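Local coordinates for C-domain type II peptide synthetase (Streptomyces globisporus, PDB 4ZNM), which is a free-standing (type II) condensation-domain protein of the peptide synthetase family, at residues P18-S21 with F22-F26; G68-V71 with V72-A76; S212-F215 with W216-R219. One frame throughout, in Å; residues are numbered along the deposited sequence. Where two conformers were deposited one is given.

The three contacts show one principle on three separate helices: how a helix start and two C-terminal ends are settled by residues three to five apart. Contact 1 (18-26) opens helix 22-28, contact 2 (68-76) closes helix 60-73, and contact 3 (212-219) forms the last two turns of helix 207-219. Contact 1 is the middle of the set: its centre is 20 Å from that of contact 2 and 23 Å from that of contact 3, whereas contacts 2 and 3 stand 40 Å apart. None touches another. In contact 1 the side chain of Gln24 is about 13 Å from a bound sodium ion; in contact 2 that of Val71 is about 11 Å from a bound sodium ion.

Contact 1: P18-S21 with F22-F26; sequences PPLS and FHQEF
Ser21 and Gln24 form a capping box, each using its side chain to satisfy the other's backbone N-H at the start of helix 22-28. Ser21 OG, set between its own N and carbonyl carbon (chi1 65°), accepts from Gln24 N at 2.9 Å. In return Ser21 N donates to Gln24 OE1 at 3.1 Å, reaching the amide oxygen from a direction tilted 34° out of its carbonyl plane. The first helical turn then closes where Glu25 N meets Ser21 O at 2.9 Å. Gln24 OE1 also receives a water proton, and the same water donates to Pro19 O, tying the incoming loop to the cap. Leu20 lies obliquely across the glutamine chain, its CD2 3.7 Å from Gln24 OE1, an apolar branch over a polar group already held by two donors. At the other end of that amide, NE2 bonds to Thr158 O, in the residue directly after the paired histidines of the family's HHxxxD signature. Around the cap, helix 193-203 lies against Ser21 and Phe22, its Arg201 bonding to Leu20 O and forming a salt bridge with Glu25, while strand 87-92 touches Leu20 and helix 347-350 touches Phe22.

Contact 2: G68-V71 with V72-A76; sequences GDVV and VRHEA
Val72 N and Arg73 N reach back to Gly68 O and Asp69 O at 3.0 and 2.9 Å, the last regular i to i-4 backbone bonds of helix 60-73, before His74 leaves helical geometry and its N is shared weakly between Val70 O (3.4 Å) and Val71 O (3.5 Å). Side chains meet backbone oxygens one turn back: Arg73 CB sits 3.3 Å from Asp69 O, and Val72 CG2, the branch placed opposite its own carbonyl carbon, comes to 3.5 Å from Gly68 O. The His74 ring folds back over the turn, with CD2 lying 3.4 Å from Val70 O. Val70 CG2 comes to the edge of that ring, in its plane, 3.9 Å from CD2, though Val70 was modelled in two conformers and this touch is therefore less certain. Arg73 CG lies over the rim of one face of the imidazole. From there the arginine runs out extended (chi1 173°, CG opposite its backbone N), carrying the guanidinium well away from the preceding turn. Its NE makes a salt bridge with Asp171 OD2 on helix 162-180, the same oxygen that is hydrogen-bonded to His74 NE2, so one carboxylate oxygen fixes two successive side chains. Asp69 faces that helix too, in a salt bridge with Arg179. The carbonyls at the helix end are also met from outside: Arg78 takes Val71 O and Val72 O, and Gln192 takes Arg73 O. Charged and polar groups thus take over where helical bonding runs out, and a cationic side chain beside the C-terminal carbonyls would probably complement the negative end of the helix dipole.

Contact 3: S212-F215 with W216-R219; sequences SKEF and WRKR
Phe215 and Trp216 form the compact side of this helical turn, meeting in a T-shaped pair. The edge of the phenyl ring points into the indole face, with the planes at 80° and the centroid of the five-membered ring 5.0 Å from that of the phenylalanine. The CD2-CE2 edge of Phe215 does the touching, both atoms 3.8 Å from Trp216 CD2 and CE2 standing over the centre of the indole. Over one face of the phenyl ring, toward its rim, lies Arg219 CB, a CH-pi contact 4.2 Å from the ring centroid. Arg219 runs beside the ring and bends at chi2 (66°), passing CG within 3.9 Å of Phe215 CZ before its guanidinium goes on to a salt bridge with Glu339. Trp216 NE1 bonds to His343 O, and the His343 ring stacks on Phe215, so this side packs against helix 339-342 and the residues after it. The opposite character prevails at Glu214, Arg217 and Lys218, which are exposed. Glu214 and Lys218 lie side by side in an i to i+4 salt bridge, NZ reaching OE2 at 3.2 Å on the anti side of the carboxylate. The Arg217 guanidinium folds back over Lys213 O, while its NE is committed to a salt bridge with Glu353. The chemistry divides accordingly: ring packing and directed bonds fix the inner side, whereas the Glu214-Lys218 salt bridge, between two exposed residues, is probably weakened by solvent screening.

Contact 1: P18-S21 with F22-F26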
ATOM      1  N   PRO A  18      -2.325   0.376 -25.357  1.00 61.66           N
ATOM      2  CA  PRO A  18      -2.267   0.515 -23.893  1.00 59.05           C
ATOM      3  C   PRO A  18      -0.829   0.420 -23.354  1.00 46.44           C
ATOM      4  O   PRO A  18      -0.310  -0.688 -23.229  1.00 52.85           O
ATOM      5  CB  PRO A  18      -3.121  -0.659 -23.397  1.00 63.09           C
ATOM      6  CG  PRO A  18      -3.109  -1.675 -24.545  1.00 66.66           C
ATOM      7  CD  PRO A  18      -2.452  -1.035 -25.755  1.00 67.15           C
ATOM      8  N   PRO A  19      -0.180   1.563 -23.068  1.00 52.18           N
ATOM      9  CA  PRO A  19       1.220   1.564 -22.603  1.00 48.25           C
ATOM     10  C   PRO A  19       1.319   1.261 -21.120  1.00 38.66           C
ATOM     11  O   PRO A  19       0.278   1.333 -20.424  1.00 34.47           O
ATOM     12  CB  PRO A  19       1.673   2.986 -22.877  1.00 57.56           C
ATOM     13  CG  PRO A  19       0.418   3.785 -22.601  1.00 60.87           C
ATOM     14  CD  PRO A  19      -0.728   2.931 -23.113  1.00 59.74           C
ATOM     15  N   LEU A  20       2.520   0.938 -20.630  1.00 36.89           N
ATOM     16  CA  LEU A  20       2.694   0.744 -19.193  1.00 32.29           C
ATOM     17  C   LEU A  20       2.509   2.105 -18.581  1.00 30.73           C
ATOM     18  O   LEU A  20       2.971   3.118 -19.143  1.00 27.26           O
ATOM     19  CB  LEU A  20       4.067   0.189 -18.813  1.00 30.58           C
ATOM     20  CG  LEU A  20       4.461  -1.232 -19.203  1.00 34.71           C
ATOM     21  CD1 LEU A  20       5.916  -1.496 -18.787  1.00 36.69           C
ATOM     22  CD2 LEU A  20       3.553  -2.235 -18.559  1.00 31.17           C
ATOM     23  N   SER A  21       1.863   2.142 -17.429  1.00 25.86           N
ATOM     24  CA  SER A  21       1.786   3.378 -16.660  1.00 28.49           C
ATOM     25  C   SER A  21       3.165   3.783 -16.142  1.00 30.80           C
ATOM     26  O   SER A  21       4.076   2.966 -16.106  1.00 27.27           O
ATOM     27  CB  SER A  21       0.853   3.200 -15.484  1.00 25.22           C
ATOM     28  OG  SER A  21       1.379   2.241 -14.570  1.00 24.61           O
ATOM     29  N   PHE A  22       3.308   5.032 -15.698  1.00 28.24           N
ATOM     30  CA  PHE A  22       4.513   5.453 -15.009  1.00 28.02           C
ATOM     31  C   PHE A  22       4.765   4.593 -13.778  1.00 23.49           C
ATOM     32  O   PHE A  22       5.919   4.202 -13.511  1.00 23.85           O
ATOM     33  CB  PHE A  22       4.424   6.933 -14.618  1.00 23.76           C
ATOM     34  CG  PHE A  22       4.538   7.883 -15.774  1.00 24.72           C
ATOM     35  CD1 PHE A  22       5.402   7.629 -16.832  1.00 43.98           C
ATOM     36  CD2 PHE A  22       3.810   9.054 -15.792  1.00 31.74           C
ATOM     37  CE1 PHE A  22       5.524   8.510 -17.879  1.00 48.43           C
ATOM     38  CE2 PHE A  22       3.927   9.945 -16.849  1.00 38.25           C
ATOM     39  CZ  PHE A  22       4.789   9.672 -17.887  1.00 42.67           C
ATOM     40  N   HIS A  23       3.711   4.234 -13.049  1.00 22.18           N
ATOM     41  CA  HIS A  23       3.925   3.395 -11.908  1.00 23.29           C
ATOM     42  C   HIS A  23       4.481   2.032 -12.337  1.00 22.04           C
ATOM     43  O   HIS A  23       5.353   1.484 -11.692  1.00 23.20           O
ATOM     44  CB  HIS A  23       2.646   3.191 -11.124  1.00 24.80           C
ATOM     45  CG  HIS A  23       2.807   2.249  -9.979  1.00 24.59           C
ATOM     46  ND1 HIS A  23       3.622   2.524  -8.897  1.00 32.63           N
ATOM     47  CD2 HIS A  23       2.283   1.018  -9.755  1.00 27.60           C
ATOM     48  CE1 HIS A  23       3.570   1.516  -8.043  1.00 30.79           C
ATOM     49  NE2 HIS A  23       2.765   0.591  -8.535  1.00 24.06           N
ATOM     50  N   GLN A  24       3.938   1.472 -13.401  1.00 22.43           N
ATOM     51  CA  GLN A  24       4.393   0.170 -13.874  1.00 23.66           C
ATOM     52  C   GLN A  24       5.857   0.260 -14.388  1.00 24.04           C
ATOM     53  O   GLN A  24       6.635  -0.679 -14.213  1.00 24.79           O
ATOM     54  CB  GLN A  24       3.434  -0.345 -14.942  1.00 23.19           C
ATOM     55  CG  GLN A  24       2.111  -0.806 -14.290  1.00 22.18           C
ATOM     56  CD  GLN A  24       0.974  -1.057 -15.260  1.00 22.29           C
ATOM     57  OE1 GLN A  24       1.027  -0.646 -16.413  1.00 26.63           O
ATOM     58  NE2 GLN A  24      -0.095  -1.705 -14.765  1.00 26.36           N
ATOM     59  N   GLU A  25       6.222   1.385 -14.995  1.00 24.60           N
ATOM     60  CA  GLU A  25       7.634   1.661 -15.339  1.00 27.93           C
ATOM     61  C   GLU A  25       8.552   1.631 -14.113  1.00 27.74           C
ATOM     62  O   GLU A  25       9.661   1.073 -14.139  1.00 26.03           O
ATOM     63  CB  GLU A  25       7.786   3.033 -15.999  1.00 32.94           C
ATOM     64  CG  GLU A  25       7.341   3.107 -17.423  1.00 43.90           C
ATOM     65  CD  GLU A  25       7.607   4.475 -18.065  1.00 46.69           C
ATOM     66  OE1 GLU A  25       8.268   5.365 -17.456  1.00 49.37           O
ATOM     67  OE2 GLU A  25       7.129   4.643 -19.204  1.00 39.89           O
ATOM     68  N   PHE A  26       8.098   2.275 -13.051  1.00 25.14           N
ATOM     69  CA  PHE A  26       8.817   2.232 -11.786  1.00 24.01           C
ATOM     70  C   PHE A  26       9.005   0.774 -11.363  1.00 23.92           C
ATOM     71  O   PHE A  26      10.093   0.381 -11.003  1.00 24.89           O
ATOM     72  CB  PHE A  26       8.066   3.056 -10.726  1.00 22.95           C
ATOM     73  CG  PHE A  26       8.457   2.755  -9.306  1.00 22.36           C
ATOM     74  CD1 PHE A  26       9.568   3.325  -8.743  1.00 23.80           C
ATOM     75  CD2 PHE A  26       7.682   1.925  -8.529  1.00 22.09           C
ATOM     76  CE1 PHE A  26       9.891   3.061  -7.451  1.00 22.17           C
ATOM     77  CE2 PHE A  26       8.021   1.654  -7.236  1.00 28.76           C
ATOM     78  CZ  PHE A  26       9.112   2.227  -6.696  1.00 21.35           C
TER
HETATM   79  O   HOH W   1      -0.839  -0.332 -18.332  1.00 31.35           O

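Contact 2: G68-V71 with V72-A76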
ATOM      1  N   GLY A  68     -17.922 -11.450 -11.267  1.00 23.03           N
ATOM      2  CA  GLY A  68     -17.842 -11.369 -12.719  1.00 25.15           C
ATOM      3  C   GLY A  68     -18.147  -9.959 -13.223  1.00 22.49           C
ATOM      4  O   GLY A  68     -17.412  -9.413 -14.038  1.00 22.36           O
ATOM      5  N   ASP A  69     -19.189  -9.348 -12.677  1.00 21.39           N
ATOM      6  CA  ASP A  69     -19.634  -8.000 -13.091  1.00 21.77           C
ATOM      7  C   ASP A  69     -18.533  -6.966 -12.852  1.00 19.13           C
ATOM      8  O   ASP A  69     -18.315  -6.069 -13.671  1.00 19.66           O
ATOM      9  CB  ASP A  69     -20.879  -7.543 -12.310  1.00 26.67           C
ATOM     10  CG  ASP A  69     -22.139  -8.317 -12.659  1.00 31.39           C
ATOM     11  OD1 ASP A  69     -22.150  -8.984 -13.713  1.00 34.25           O
ATOM     12  OD2 ASP A  69     -23.142  -8.230 -11.884  1.00 32.85           O
ATOM     13  N   VAL A  70     -17.838  -7.105 -11.724  0.54 19.25           N
ATOM     14  CA  VAL A  70     -16.881  -6.095 -11.303  0.54 21.22           C
ATOM     15  C   VAL A  70     -15.587  -6.218 -12.102  0.54 21.25           C
ATOM     16  O   VAL A  70     -14.852  -5.238 -12.247  0.54 21.96           O
ATOM     17  CB  VAL A  70     -16.615  -6.158  -9.774  0.54 20.58           C
ATOM     18  CG1 VAL A  70     -15.650  -7.284  -9.384  0.54 22.96           C
ATOM     19  CG2 VAL A  70     -16.053  -4.825  -9.289  0.54 25.60           C
ATOM     20  N   VAL A  71     -15.329  -7.403 -12.651  1.00 20.58           N
ATOM     21  CA  VAL A  71     -14.193  -7.598 -13.537  1.00 18.94           C
ATOM     22  C   VAL A  71     -14.526  -7.054 -14.928  1.00 18.29           C
ATOM     23  O   VAL A  71     -13.673  -6.447 -15.575  1.00 23.55           O
ATOM     24  CB  VAL A  71     -13.791  -9.074 -13.609  1.00 25.15           C
ATOM     25  CG1 VAL A  71     -12.776  -9.295 -14.731  1.00 25.87           C
ATOM     26  CG2 VAL A  71     -13.184  -9.504 -12.246  1.00 25.14           C
ATOM     27  N   VAL A  72     -15.766  -7.241 -15.377  1.00 22.72           N
ATOM     28  CA  VAL A  72     -16.170  -6.678 -16.659  1.00 20.40           C
ATOM     29  C   VAL A  72     -16.098  -5.156 -16.554  1.00 25.91           C
ATOM     30  O   VAL A  72     -15.688  -4.492 -17.484  1.00 22.65           O
ATOM     31  CB  VAL A  72     -17.546  -7.113 -17.070  1.00 25.56           C
ATOM     32  CG1 VAL A  72     -18.038  -6.278 -18.238  1.00 29.78           C
ATOM     33  CG2 VAL A  72     -17.572  -8.621 -17.405  1.00 31.26           C
ATOM     34  N   ARG A  73     -16.504  -4.629 -15.405  1.00 21.58           N
ATOM     35  CA  ARG A  73     -16.574  -3.185 -15.179  1.00 26.14           C
ATOM     36  C   ARG A  73     -15.225  -2.460 -15.259  1.00 24.48           C
ATOM     37  O   ARG A  73     -15.159  -1.333 -15.741  1.00 21.56           O
ATOM     38  CB  ARG A  73     -17.190  -2.941 -13.805  1.00 25.28           C
ATOM     39  CG  ARG A  73     -17.198  -1.508 -13.339  1.00 27.15           C
ATOM     40  CD  ARG A  73     -18.078  -1.365 -12.111  1.00 24.83           C
ATOM     41  NE  ARG A  73     -17.965  -0.034 -11.548  1.00 21.08           N
ATOM     42  CZ  ARG A  73     -18.737   0.998 -11.873  1.00 27.48           C
ATOM     43  NH1 ARG A  73     -19.741   0.866 -12.743  1.00 26.43           N
ATOM     44  NH2 ARG A  73     -18.510   2.172 -11.300  1.00 27.84           N
ATOM     45  N   HIS A  74     -14.170  -3.102 -14.770  1.00 24.16           N
ATOM     46  CA  HIS A  74     -12.857  -2.462 -14.631  1.00 22.41           C
ATOM     47  C   HIS A  74     -11.803  -3.145 -15.511  1.00 23.62           C
ATOM     48  O   HIS A  74     -11.347  -4.258 -15.208  1.00 22.79           O
ATOM     49  CB  HIS A  74     -12.397  -2.490 -13.177  1.00 20.55           C
ATOM     50  CG  HIS A  74     -13.260  -1.683 -12.264  1.00 23.26           C
ATOM     51  ND1 HIS A  74     -13.333  -0.306 -12.336  1.00 21.28           N
ATOM     52  CD2 HIS A  74     -14.101  -2.054 -11.265  1.00 24.24           C
ATOM     53  CE1 HIS A  74     -14.199   0.132 -11.435  1.00 22.98           C
ATOM     54  NE2 HIS A  74     -14.672  -0.910 -10.769  1.00 21.81           N
ATOM     55  N   GLU A  75     -11.398  -2.465 -16.576  1.00 25.64           N
ATOM     56  CA  GLU A  75     -10.380  -3.011 -17.499  1.00 24.98           C
ATOM     57  C   GLU A  75      -9.067  -3.385 -16.828  1.00 23.82           C
ATOM     58  O   GLU A  75      -8.431  -4.351 -17.234  1.00 23.22           O
ATOM     59  CB  GLU A  75     -10.062  -2.021 -18.620  1.00 26.11           C
ATOM     60  CG  GLU A  75     -11.132  -1.980 -19.654  1.00 31.44           C
ATOM     61  CD  GLU A  75     -10.924  -0.927 -20.732  1.00 44.58           C
ATOM     62  OE1 GLU A  75      -9.868  -0.233 -20.743  1.00 37.15           O
ATOM     63  OE2 GLU A  75     -11.850  -0.811 -21.572  1.00 47.66           O
ATOM     64  N   ALA A  76      -8.643  -2.624 -15.825  1.00 23.37           N
ATOM     65  CA  ALA A  76      -7.402  -2.945 -15.145  1.00 21.99           C
ATOM     66  C   ALA A  76      -7.443  -4.372 -14.602  1.00 22.76           C
ATOM     67  O   ALA A  76      -6.403  -4.995 -14.477  1.00 21.20           O
ATOM     68  CB  ALA A  76      -7.125  -1.969 -14.019  1.00 22.11           C
TER

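Contact 3: S212-F215 with W216-R219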
ATOM      1  N   SER A 212       9.366  21.812 -12.090  1.00 35.03           N
ATOM      2  CA  SER A 212       9.470  20.874 -10.989  1.00 33.70           C
ATOM      3  C   SER A 212      10.795  20.107 -11.055  1.00 34.96           C
ATOM      4  O   SER A 212      11.422  19.838 -10.029  1.00 32.67           O
ATOM      5  CB  SER A 212       8.288  19.887 -10.993  1.00 32.75           C
ATOM      6  OG  SER A 212       7.070  20.530 -10.638  1.00 35.78           O
ATOM      7  N   LYS A 213      11.206  19.747 -12.267  1.00 33.65           N
ATOM      8  CA  LYS A 213      12.484  19.052 -12.473  1.00 36.13           C
ATOM      9  C   LYS A 213      13.620  19.903 -11.941  1.00 34.00           C
ATOM     10  O   LYS A 213      14.531  19.380 -11.310  1.00 35.66           O
ATOM     11  CB  LYS A 213      12.721  18.718 -13.961  1.00 37.35           C
ATOM     12  CG  LYS A 213      11.966  17.475 -14.391  1.00 41.03           C
ATOM     13  CD  LYS A 213      12.058  17.155 -15.865  1.00 54.13           C
ATOM     14  CE  LYS A 213      11.312  15.857 -16.139  1.00 71.10           C
ATOM     15  NZ  LYS A 213      11.671  15.230 -17.419  1.00 81.48           N
ATOM     16  N   GLU A 214      13.551  21.206 -12.179  1.00 35.21           N
ATOM     17  CA  GLU A 214      14.612  22.101 -11.705  1.00 35.94           C
ATOM     18  C   GLU A 214      14.552  22.175 -10.189  1.00 39.67           C
ATOM     19  O   GLU A 214      15.584  22.193  -9.545  1.00 35.20           O
ATOM     20  CB  GLU A 214      14.500  23.503 -12.305  1.00 46.21           C
ATOM     21  CG  GLU A 214      15.849  24.253 -12.328  1.00 78.16           C
ATOM     22  CD  GLU A 214      15.732  25.692 -12.831  1.00104.11           C
ATOM     23  OE1 GLU A 214      15.035  25.925 -13.845  1.00107.26           O
ATOM     24  OE2 GLU A 214      16.347  26.592 -12.215  1.00117.88           O
ATOM     25  N   PHE A 215      13.352  22.184  -9.613  1.00 41.19           N
ATOM     26  CA  PHE A 215      13.227  22.124  -8.155  1.00 34.04           C
ATOM     27  C   PHE A 215      13.897  20.874  -7.570  1.00 32.86           C
ATOM     28  O   PHE A 215      14.631  20.956  -6.594  1.00 32.67           O
ATOM     29  CB  PHE A 215      11.753  22.152  -7.722  1.00 36.99           C
ATOM     30  CG  PHE A 215      11.547  21.715  -6.298  1.00 33.83           C
ATOM     31  CD1 PHE A 215      11.661  22.619  -5.273  1.00 35.10           C
ATOM     32  CD2 PHE A 215      11.268  20.402  -5.990  1.00 34.12           C
ATOM     33  CE1 PHE A 215      11.508  22.223  -3.976  1.00 35.83           C
ATOM     34  CE2 PHE A 215      11.127  19.999  -4.679  1.00 34.25           C
ATOM     35  CZ  PHE A 215      11.228  20.921  -3.676  1.00 34.18           C
ATOM     36  N   TRP A 216      13.654  19.712  -8.167  1.00 32.39           N
ATOM     37  CA  TRP A 216      14.158  18.459  -7.616  1.00 30.97           C
ATOM     38  C   TRP A 216      15.669  18.291  -7.767  1.00 31.20           C
ATOM     39  O   TRP A 216      16.325  17.783  -6.858  1.00 30.57           O
ATOM     40  CB  TRP A 216      13.438  17.283  -8.260  1.00 30.20           C
ATOM     41  CG  TRP A 216      12.039  17.107  -7.748  1.00 29.62           C
ATOM     42  CD1 TRP A 216      10.869  17.345  -8.418  1.00 33.29           C
ATOM     43  CD2 TRP A 216      11.669  16.674  -6.435  1.00 28.70           C
ATOM     44  NE1 TRP A 216       9.791  17.048  -7.605  1.00 29.18           N
ATOM     45  CE2 TRP A 216      10.260  16.639  -6.383  1.00 29.06           C
ATOM     46  CE3 TRP A 216      12.393  16.285  -5.310  1.00 28.09           C
ATOM     47  CZ2 TRP A 216       9.566  16.253  -5.232  1.00 27.80           C
ATOM     48  CZ3 TRP A 216      11.702  15.878  -4.185  1.00 27.26           C
ATOM     49  CH2 TRP A 216      10.309  15.877  -4.148  1.00 27.03           C
ATOM     50  N   ARG A 217      16.210  18.700  -8.918  1.00 32.12           N
ATOM     51  CA  ARG A 217      17.652  18.687  -9.138  1.00 36.37           C
ATOM     52  C   ARG A 217      18.328  19.448  -7.998  1.00 32.82           C
ATOM     53  O   ARG A 217      19.309  18.976  -7.408  1.00 34.44           O
ATOM     54  CB  ARG A 217      18.030  19.342 -10.478  1.00 39.18           C
ATOM     55  CG  ARG A 217      17.870  18.451 -11.702  1.00 44.40           C
ATOM     56  CD  ARG A 217      18.335  19.187 -12.986  1.00 53.76           C
ATOM     57  NE  ARG A 217      17.353  19.060 -14.068  1.00 62.81           N
ATOM     58  CZ  ARG A 217      16.627  20.059 -14.577  1.00 69.81           C
ATOM     59  NH1 ARG A 217      16.769  21.314 -14.146  1.00 70.59           N
ATOM     60  NH2 ARG A 217      15.761  19.802 -15.550  1.00 75.40           N
ATOM     61  N   LYS A 218      17.796  20.622  -7.683  1.00 33.55           N
ATOM     62  CA  LYS A 218      18.373  21.428  -6.596  1.00 33.94           C
ATOM     63  C   LYS A 218      18.113  20.786  -5.245  1.00 33.27           C
ATOM     64  O   LYS A 218      19.018  20.632  -4.444  1.00 32.62           O
ATOM     65  CB  LYS A 218      17.812  22.854  -6.587  1.00 52.07           C
ATOM     66  CG  LYS A 218      18.093  23.653  -7.849  1.00 79.86           C
ATOM     67  CD  LYS A 218      17.360  24.995  -7.838  1.00104.31           C
ATOM     68  CE  LYS A 218      17.721  25.831  -9.062  1.00113.11           C
ATOM     69  NZ  LYS A 218      16.970  27.118  -9.125  1.00109.42           N
ATOM     70  N   ARG A 219      16.859  20.427  -4.986  1.00 32.10           N
ATOM     71  CA  ARG A 219      16.487  19.895  -3.684  1.00 33.21           C
ATOM     72  C   ARG A 219      17.217  18.607  -3.319  1.00 30.12           C
ATOM     73  O   ARG A 219      17.549  18.373  -2.161  1.00 29.73           O
ATOM     74  CB  ARG A 219      14.995  19.634  -3.642  1.00 30.73           C
ATOM     75  CG  ARG A 219      14.470  19.419  -2.242  1.00 38.01           C
ATOM     76  CD  ARG A 219      14.582  20.693  -1.373  1.00 41.29           C
ATOM     77  NE  ARG A 219      13.767  20.462  -0.211  1.00 44.63           N
ATOM     78  CZ  ARG A 219      14.140  19.730   0.834  1.00 45.05           C
ATOM     79  NH1 ARG A 219      15.361  19.216   0.895  1.00 48.73           N
ATOM     80  NH2 ARG A 219      13.284  19.529   1.830  1.00 39.83           N
TER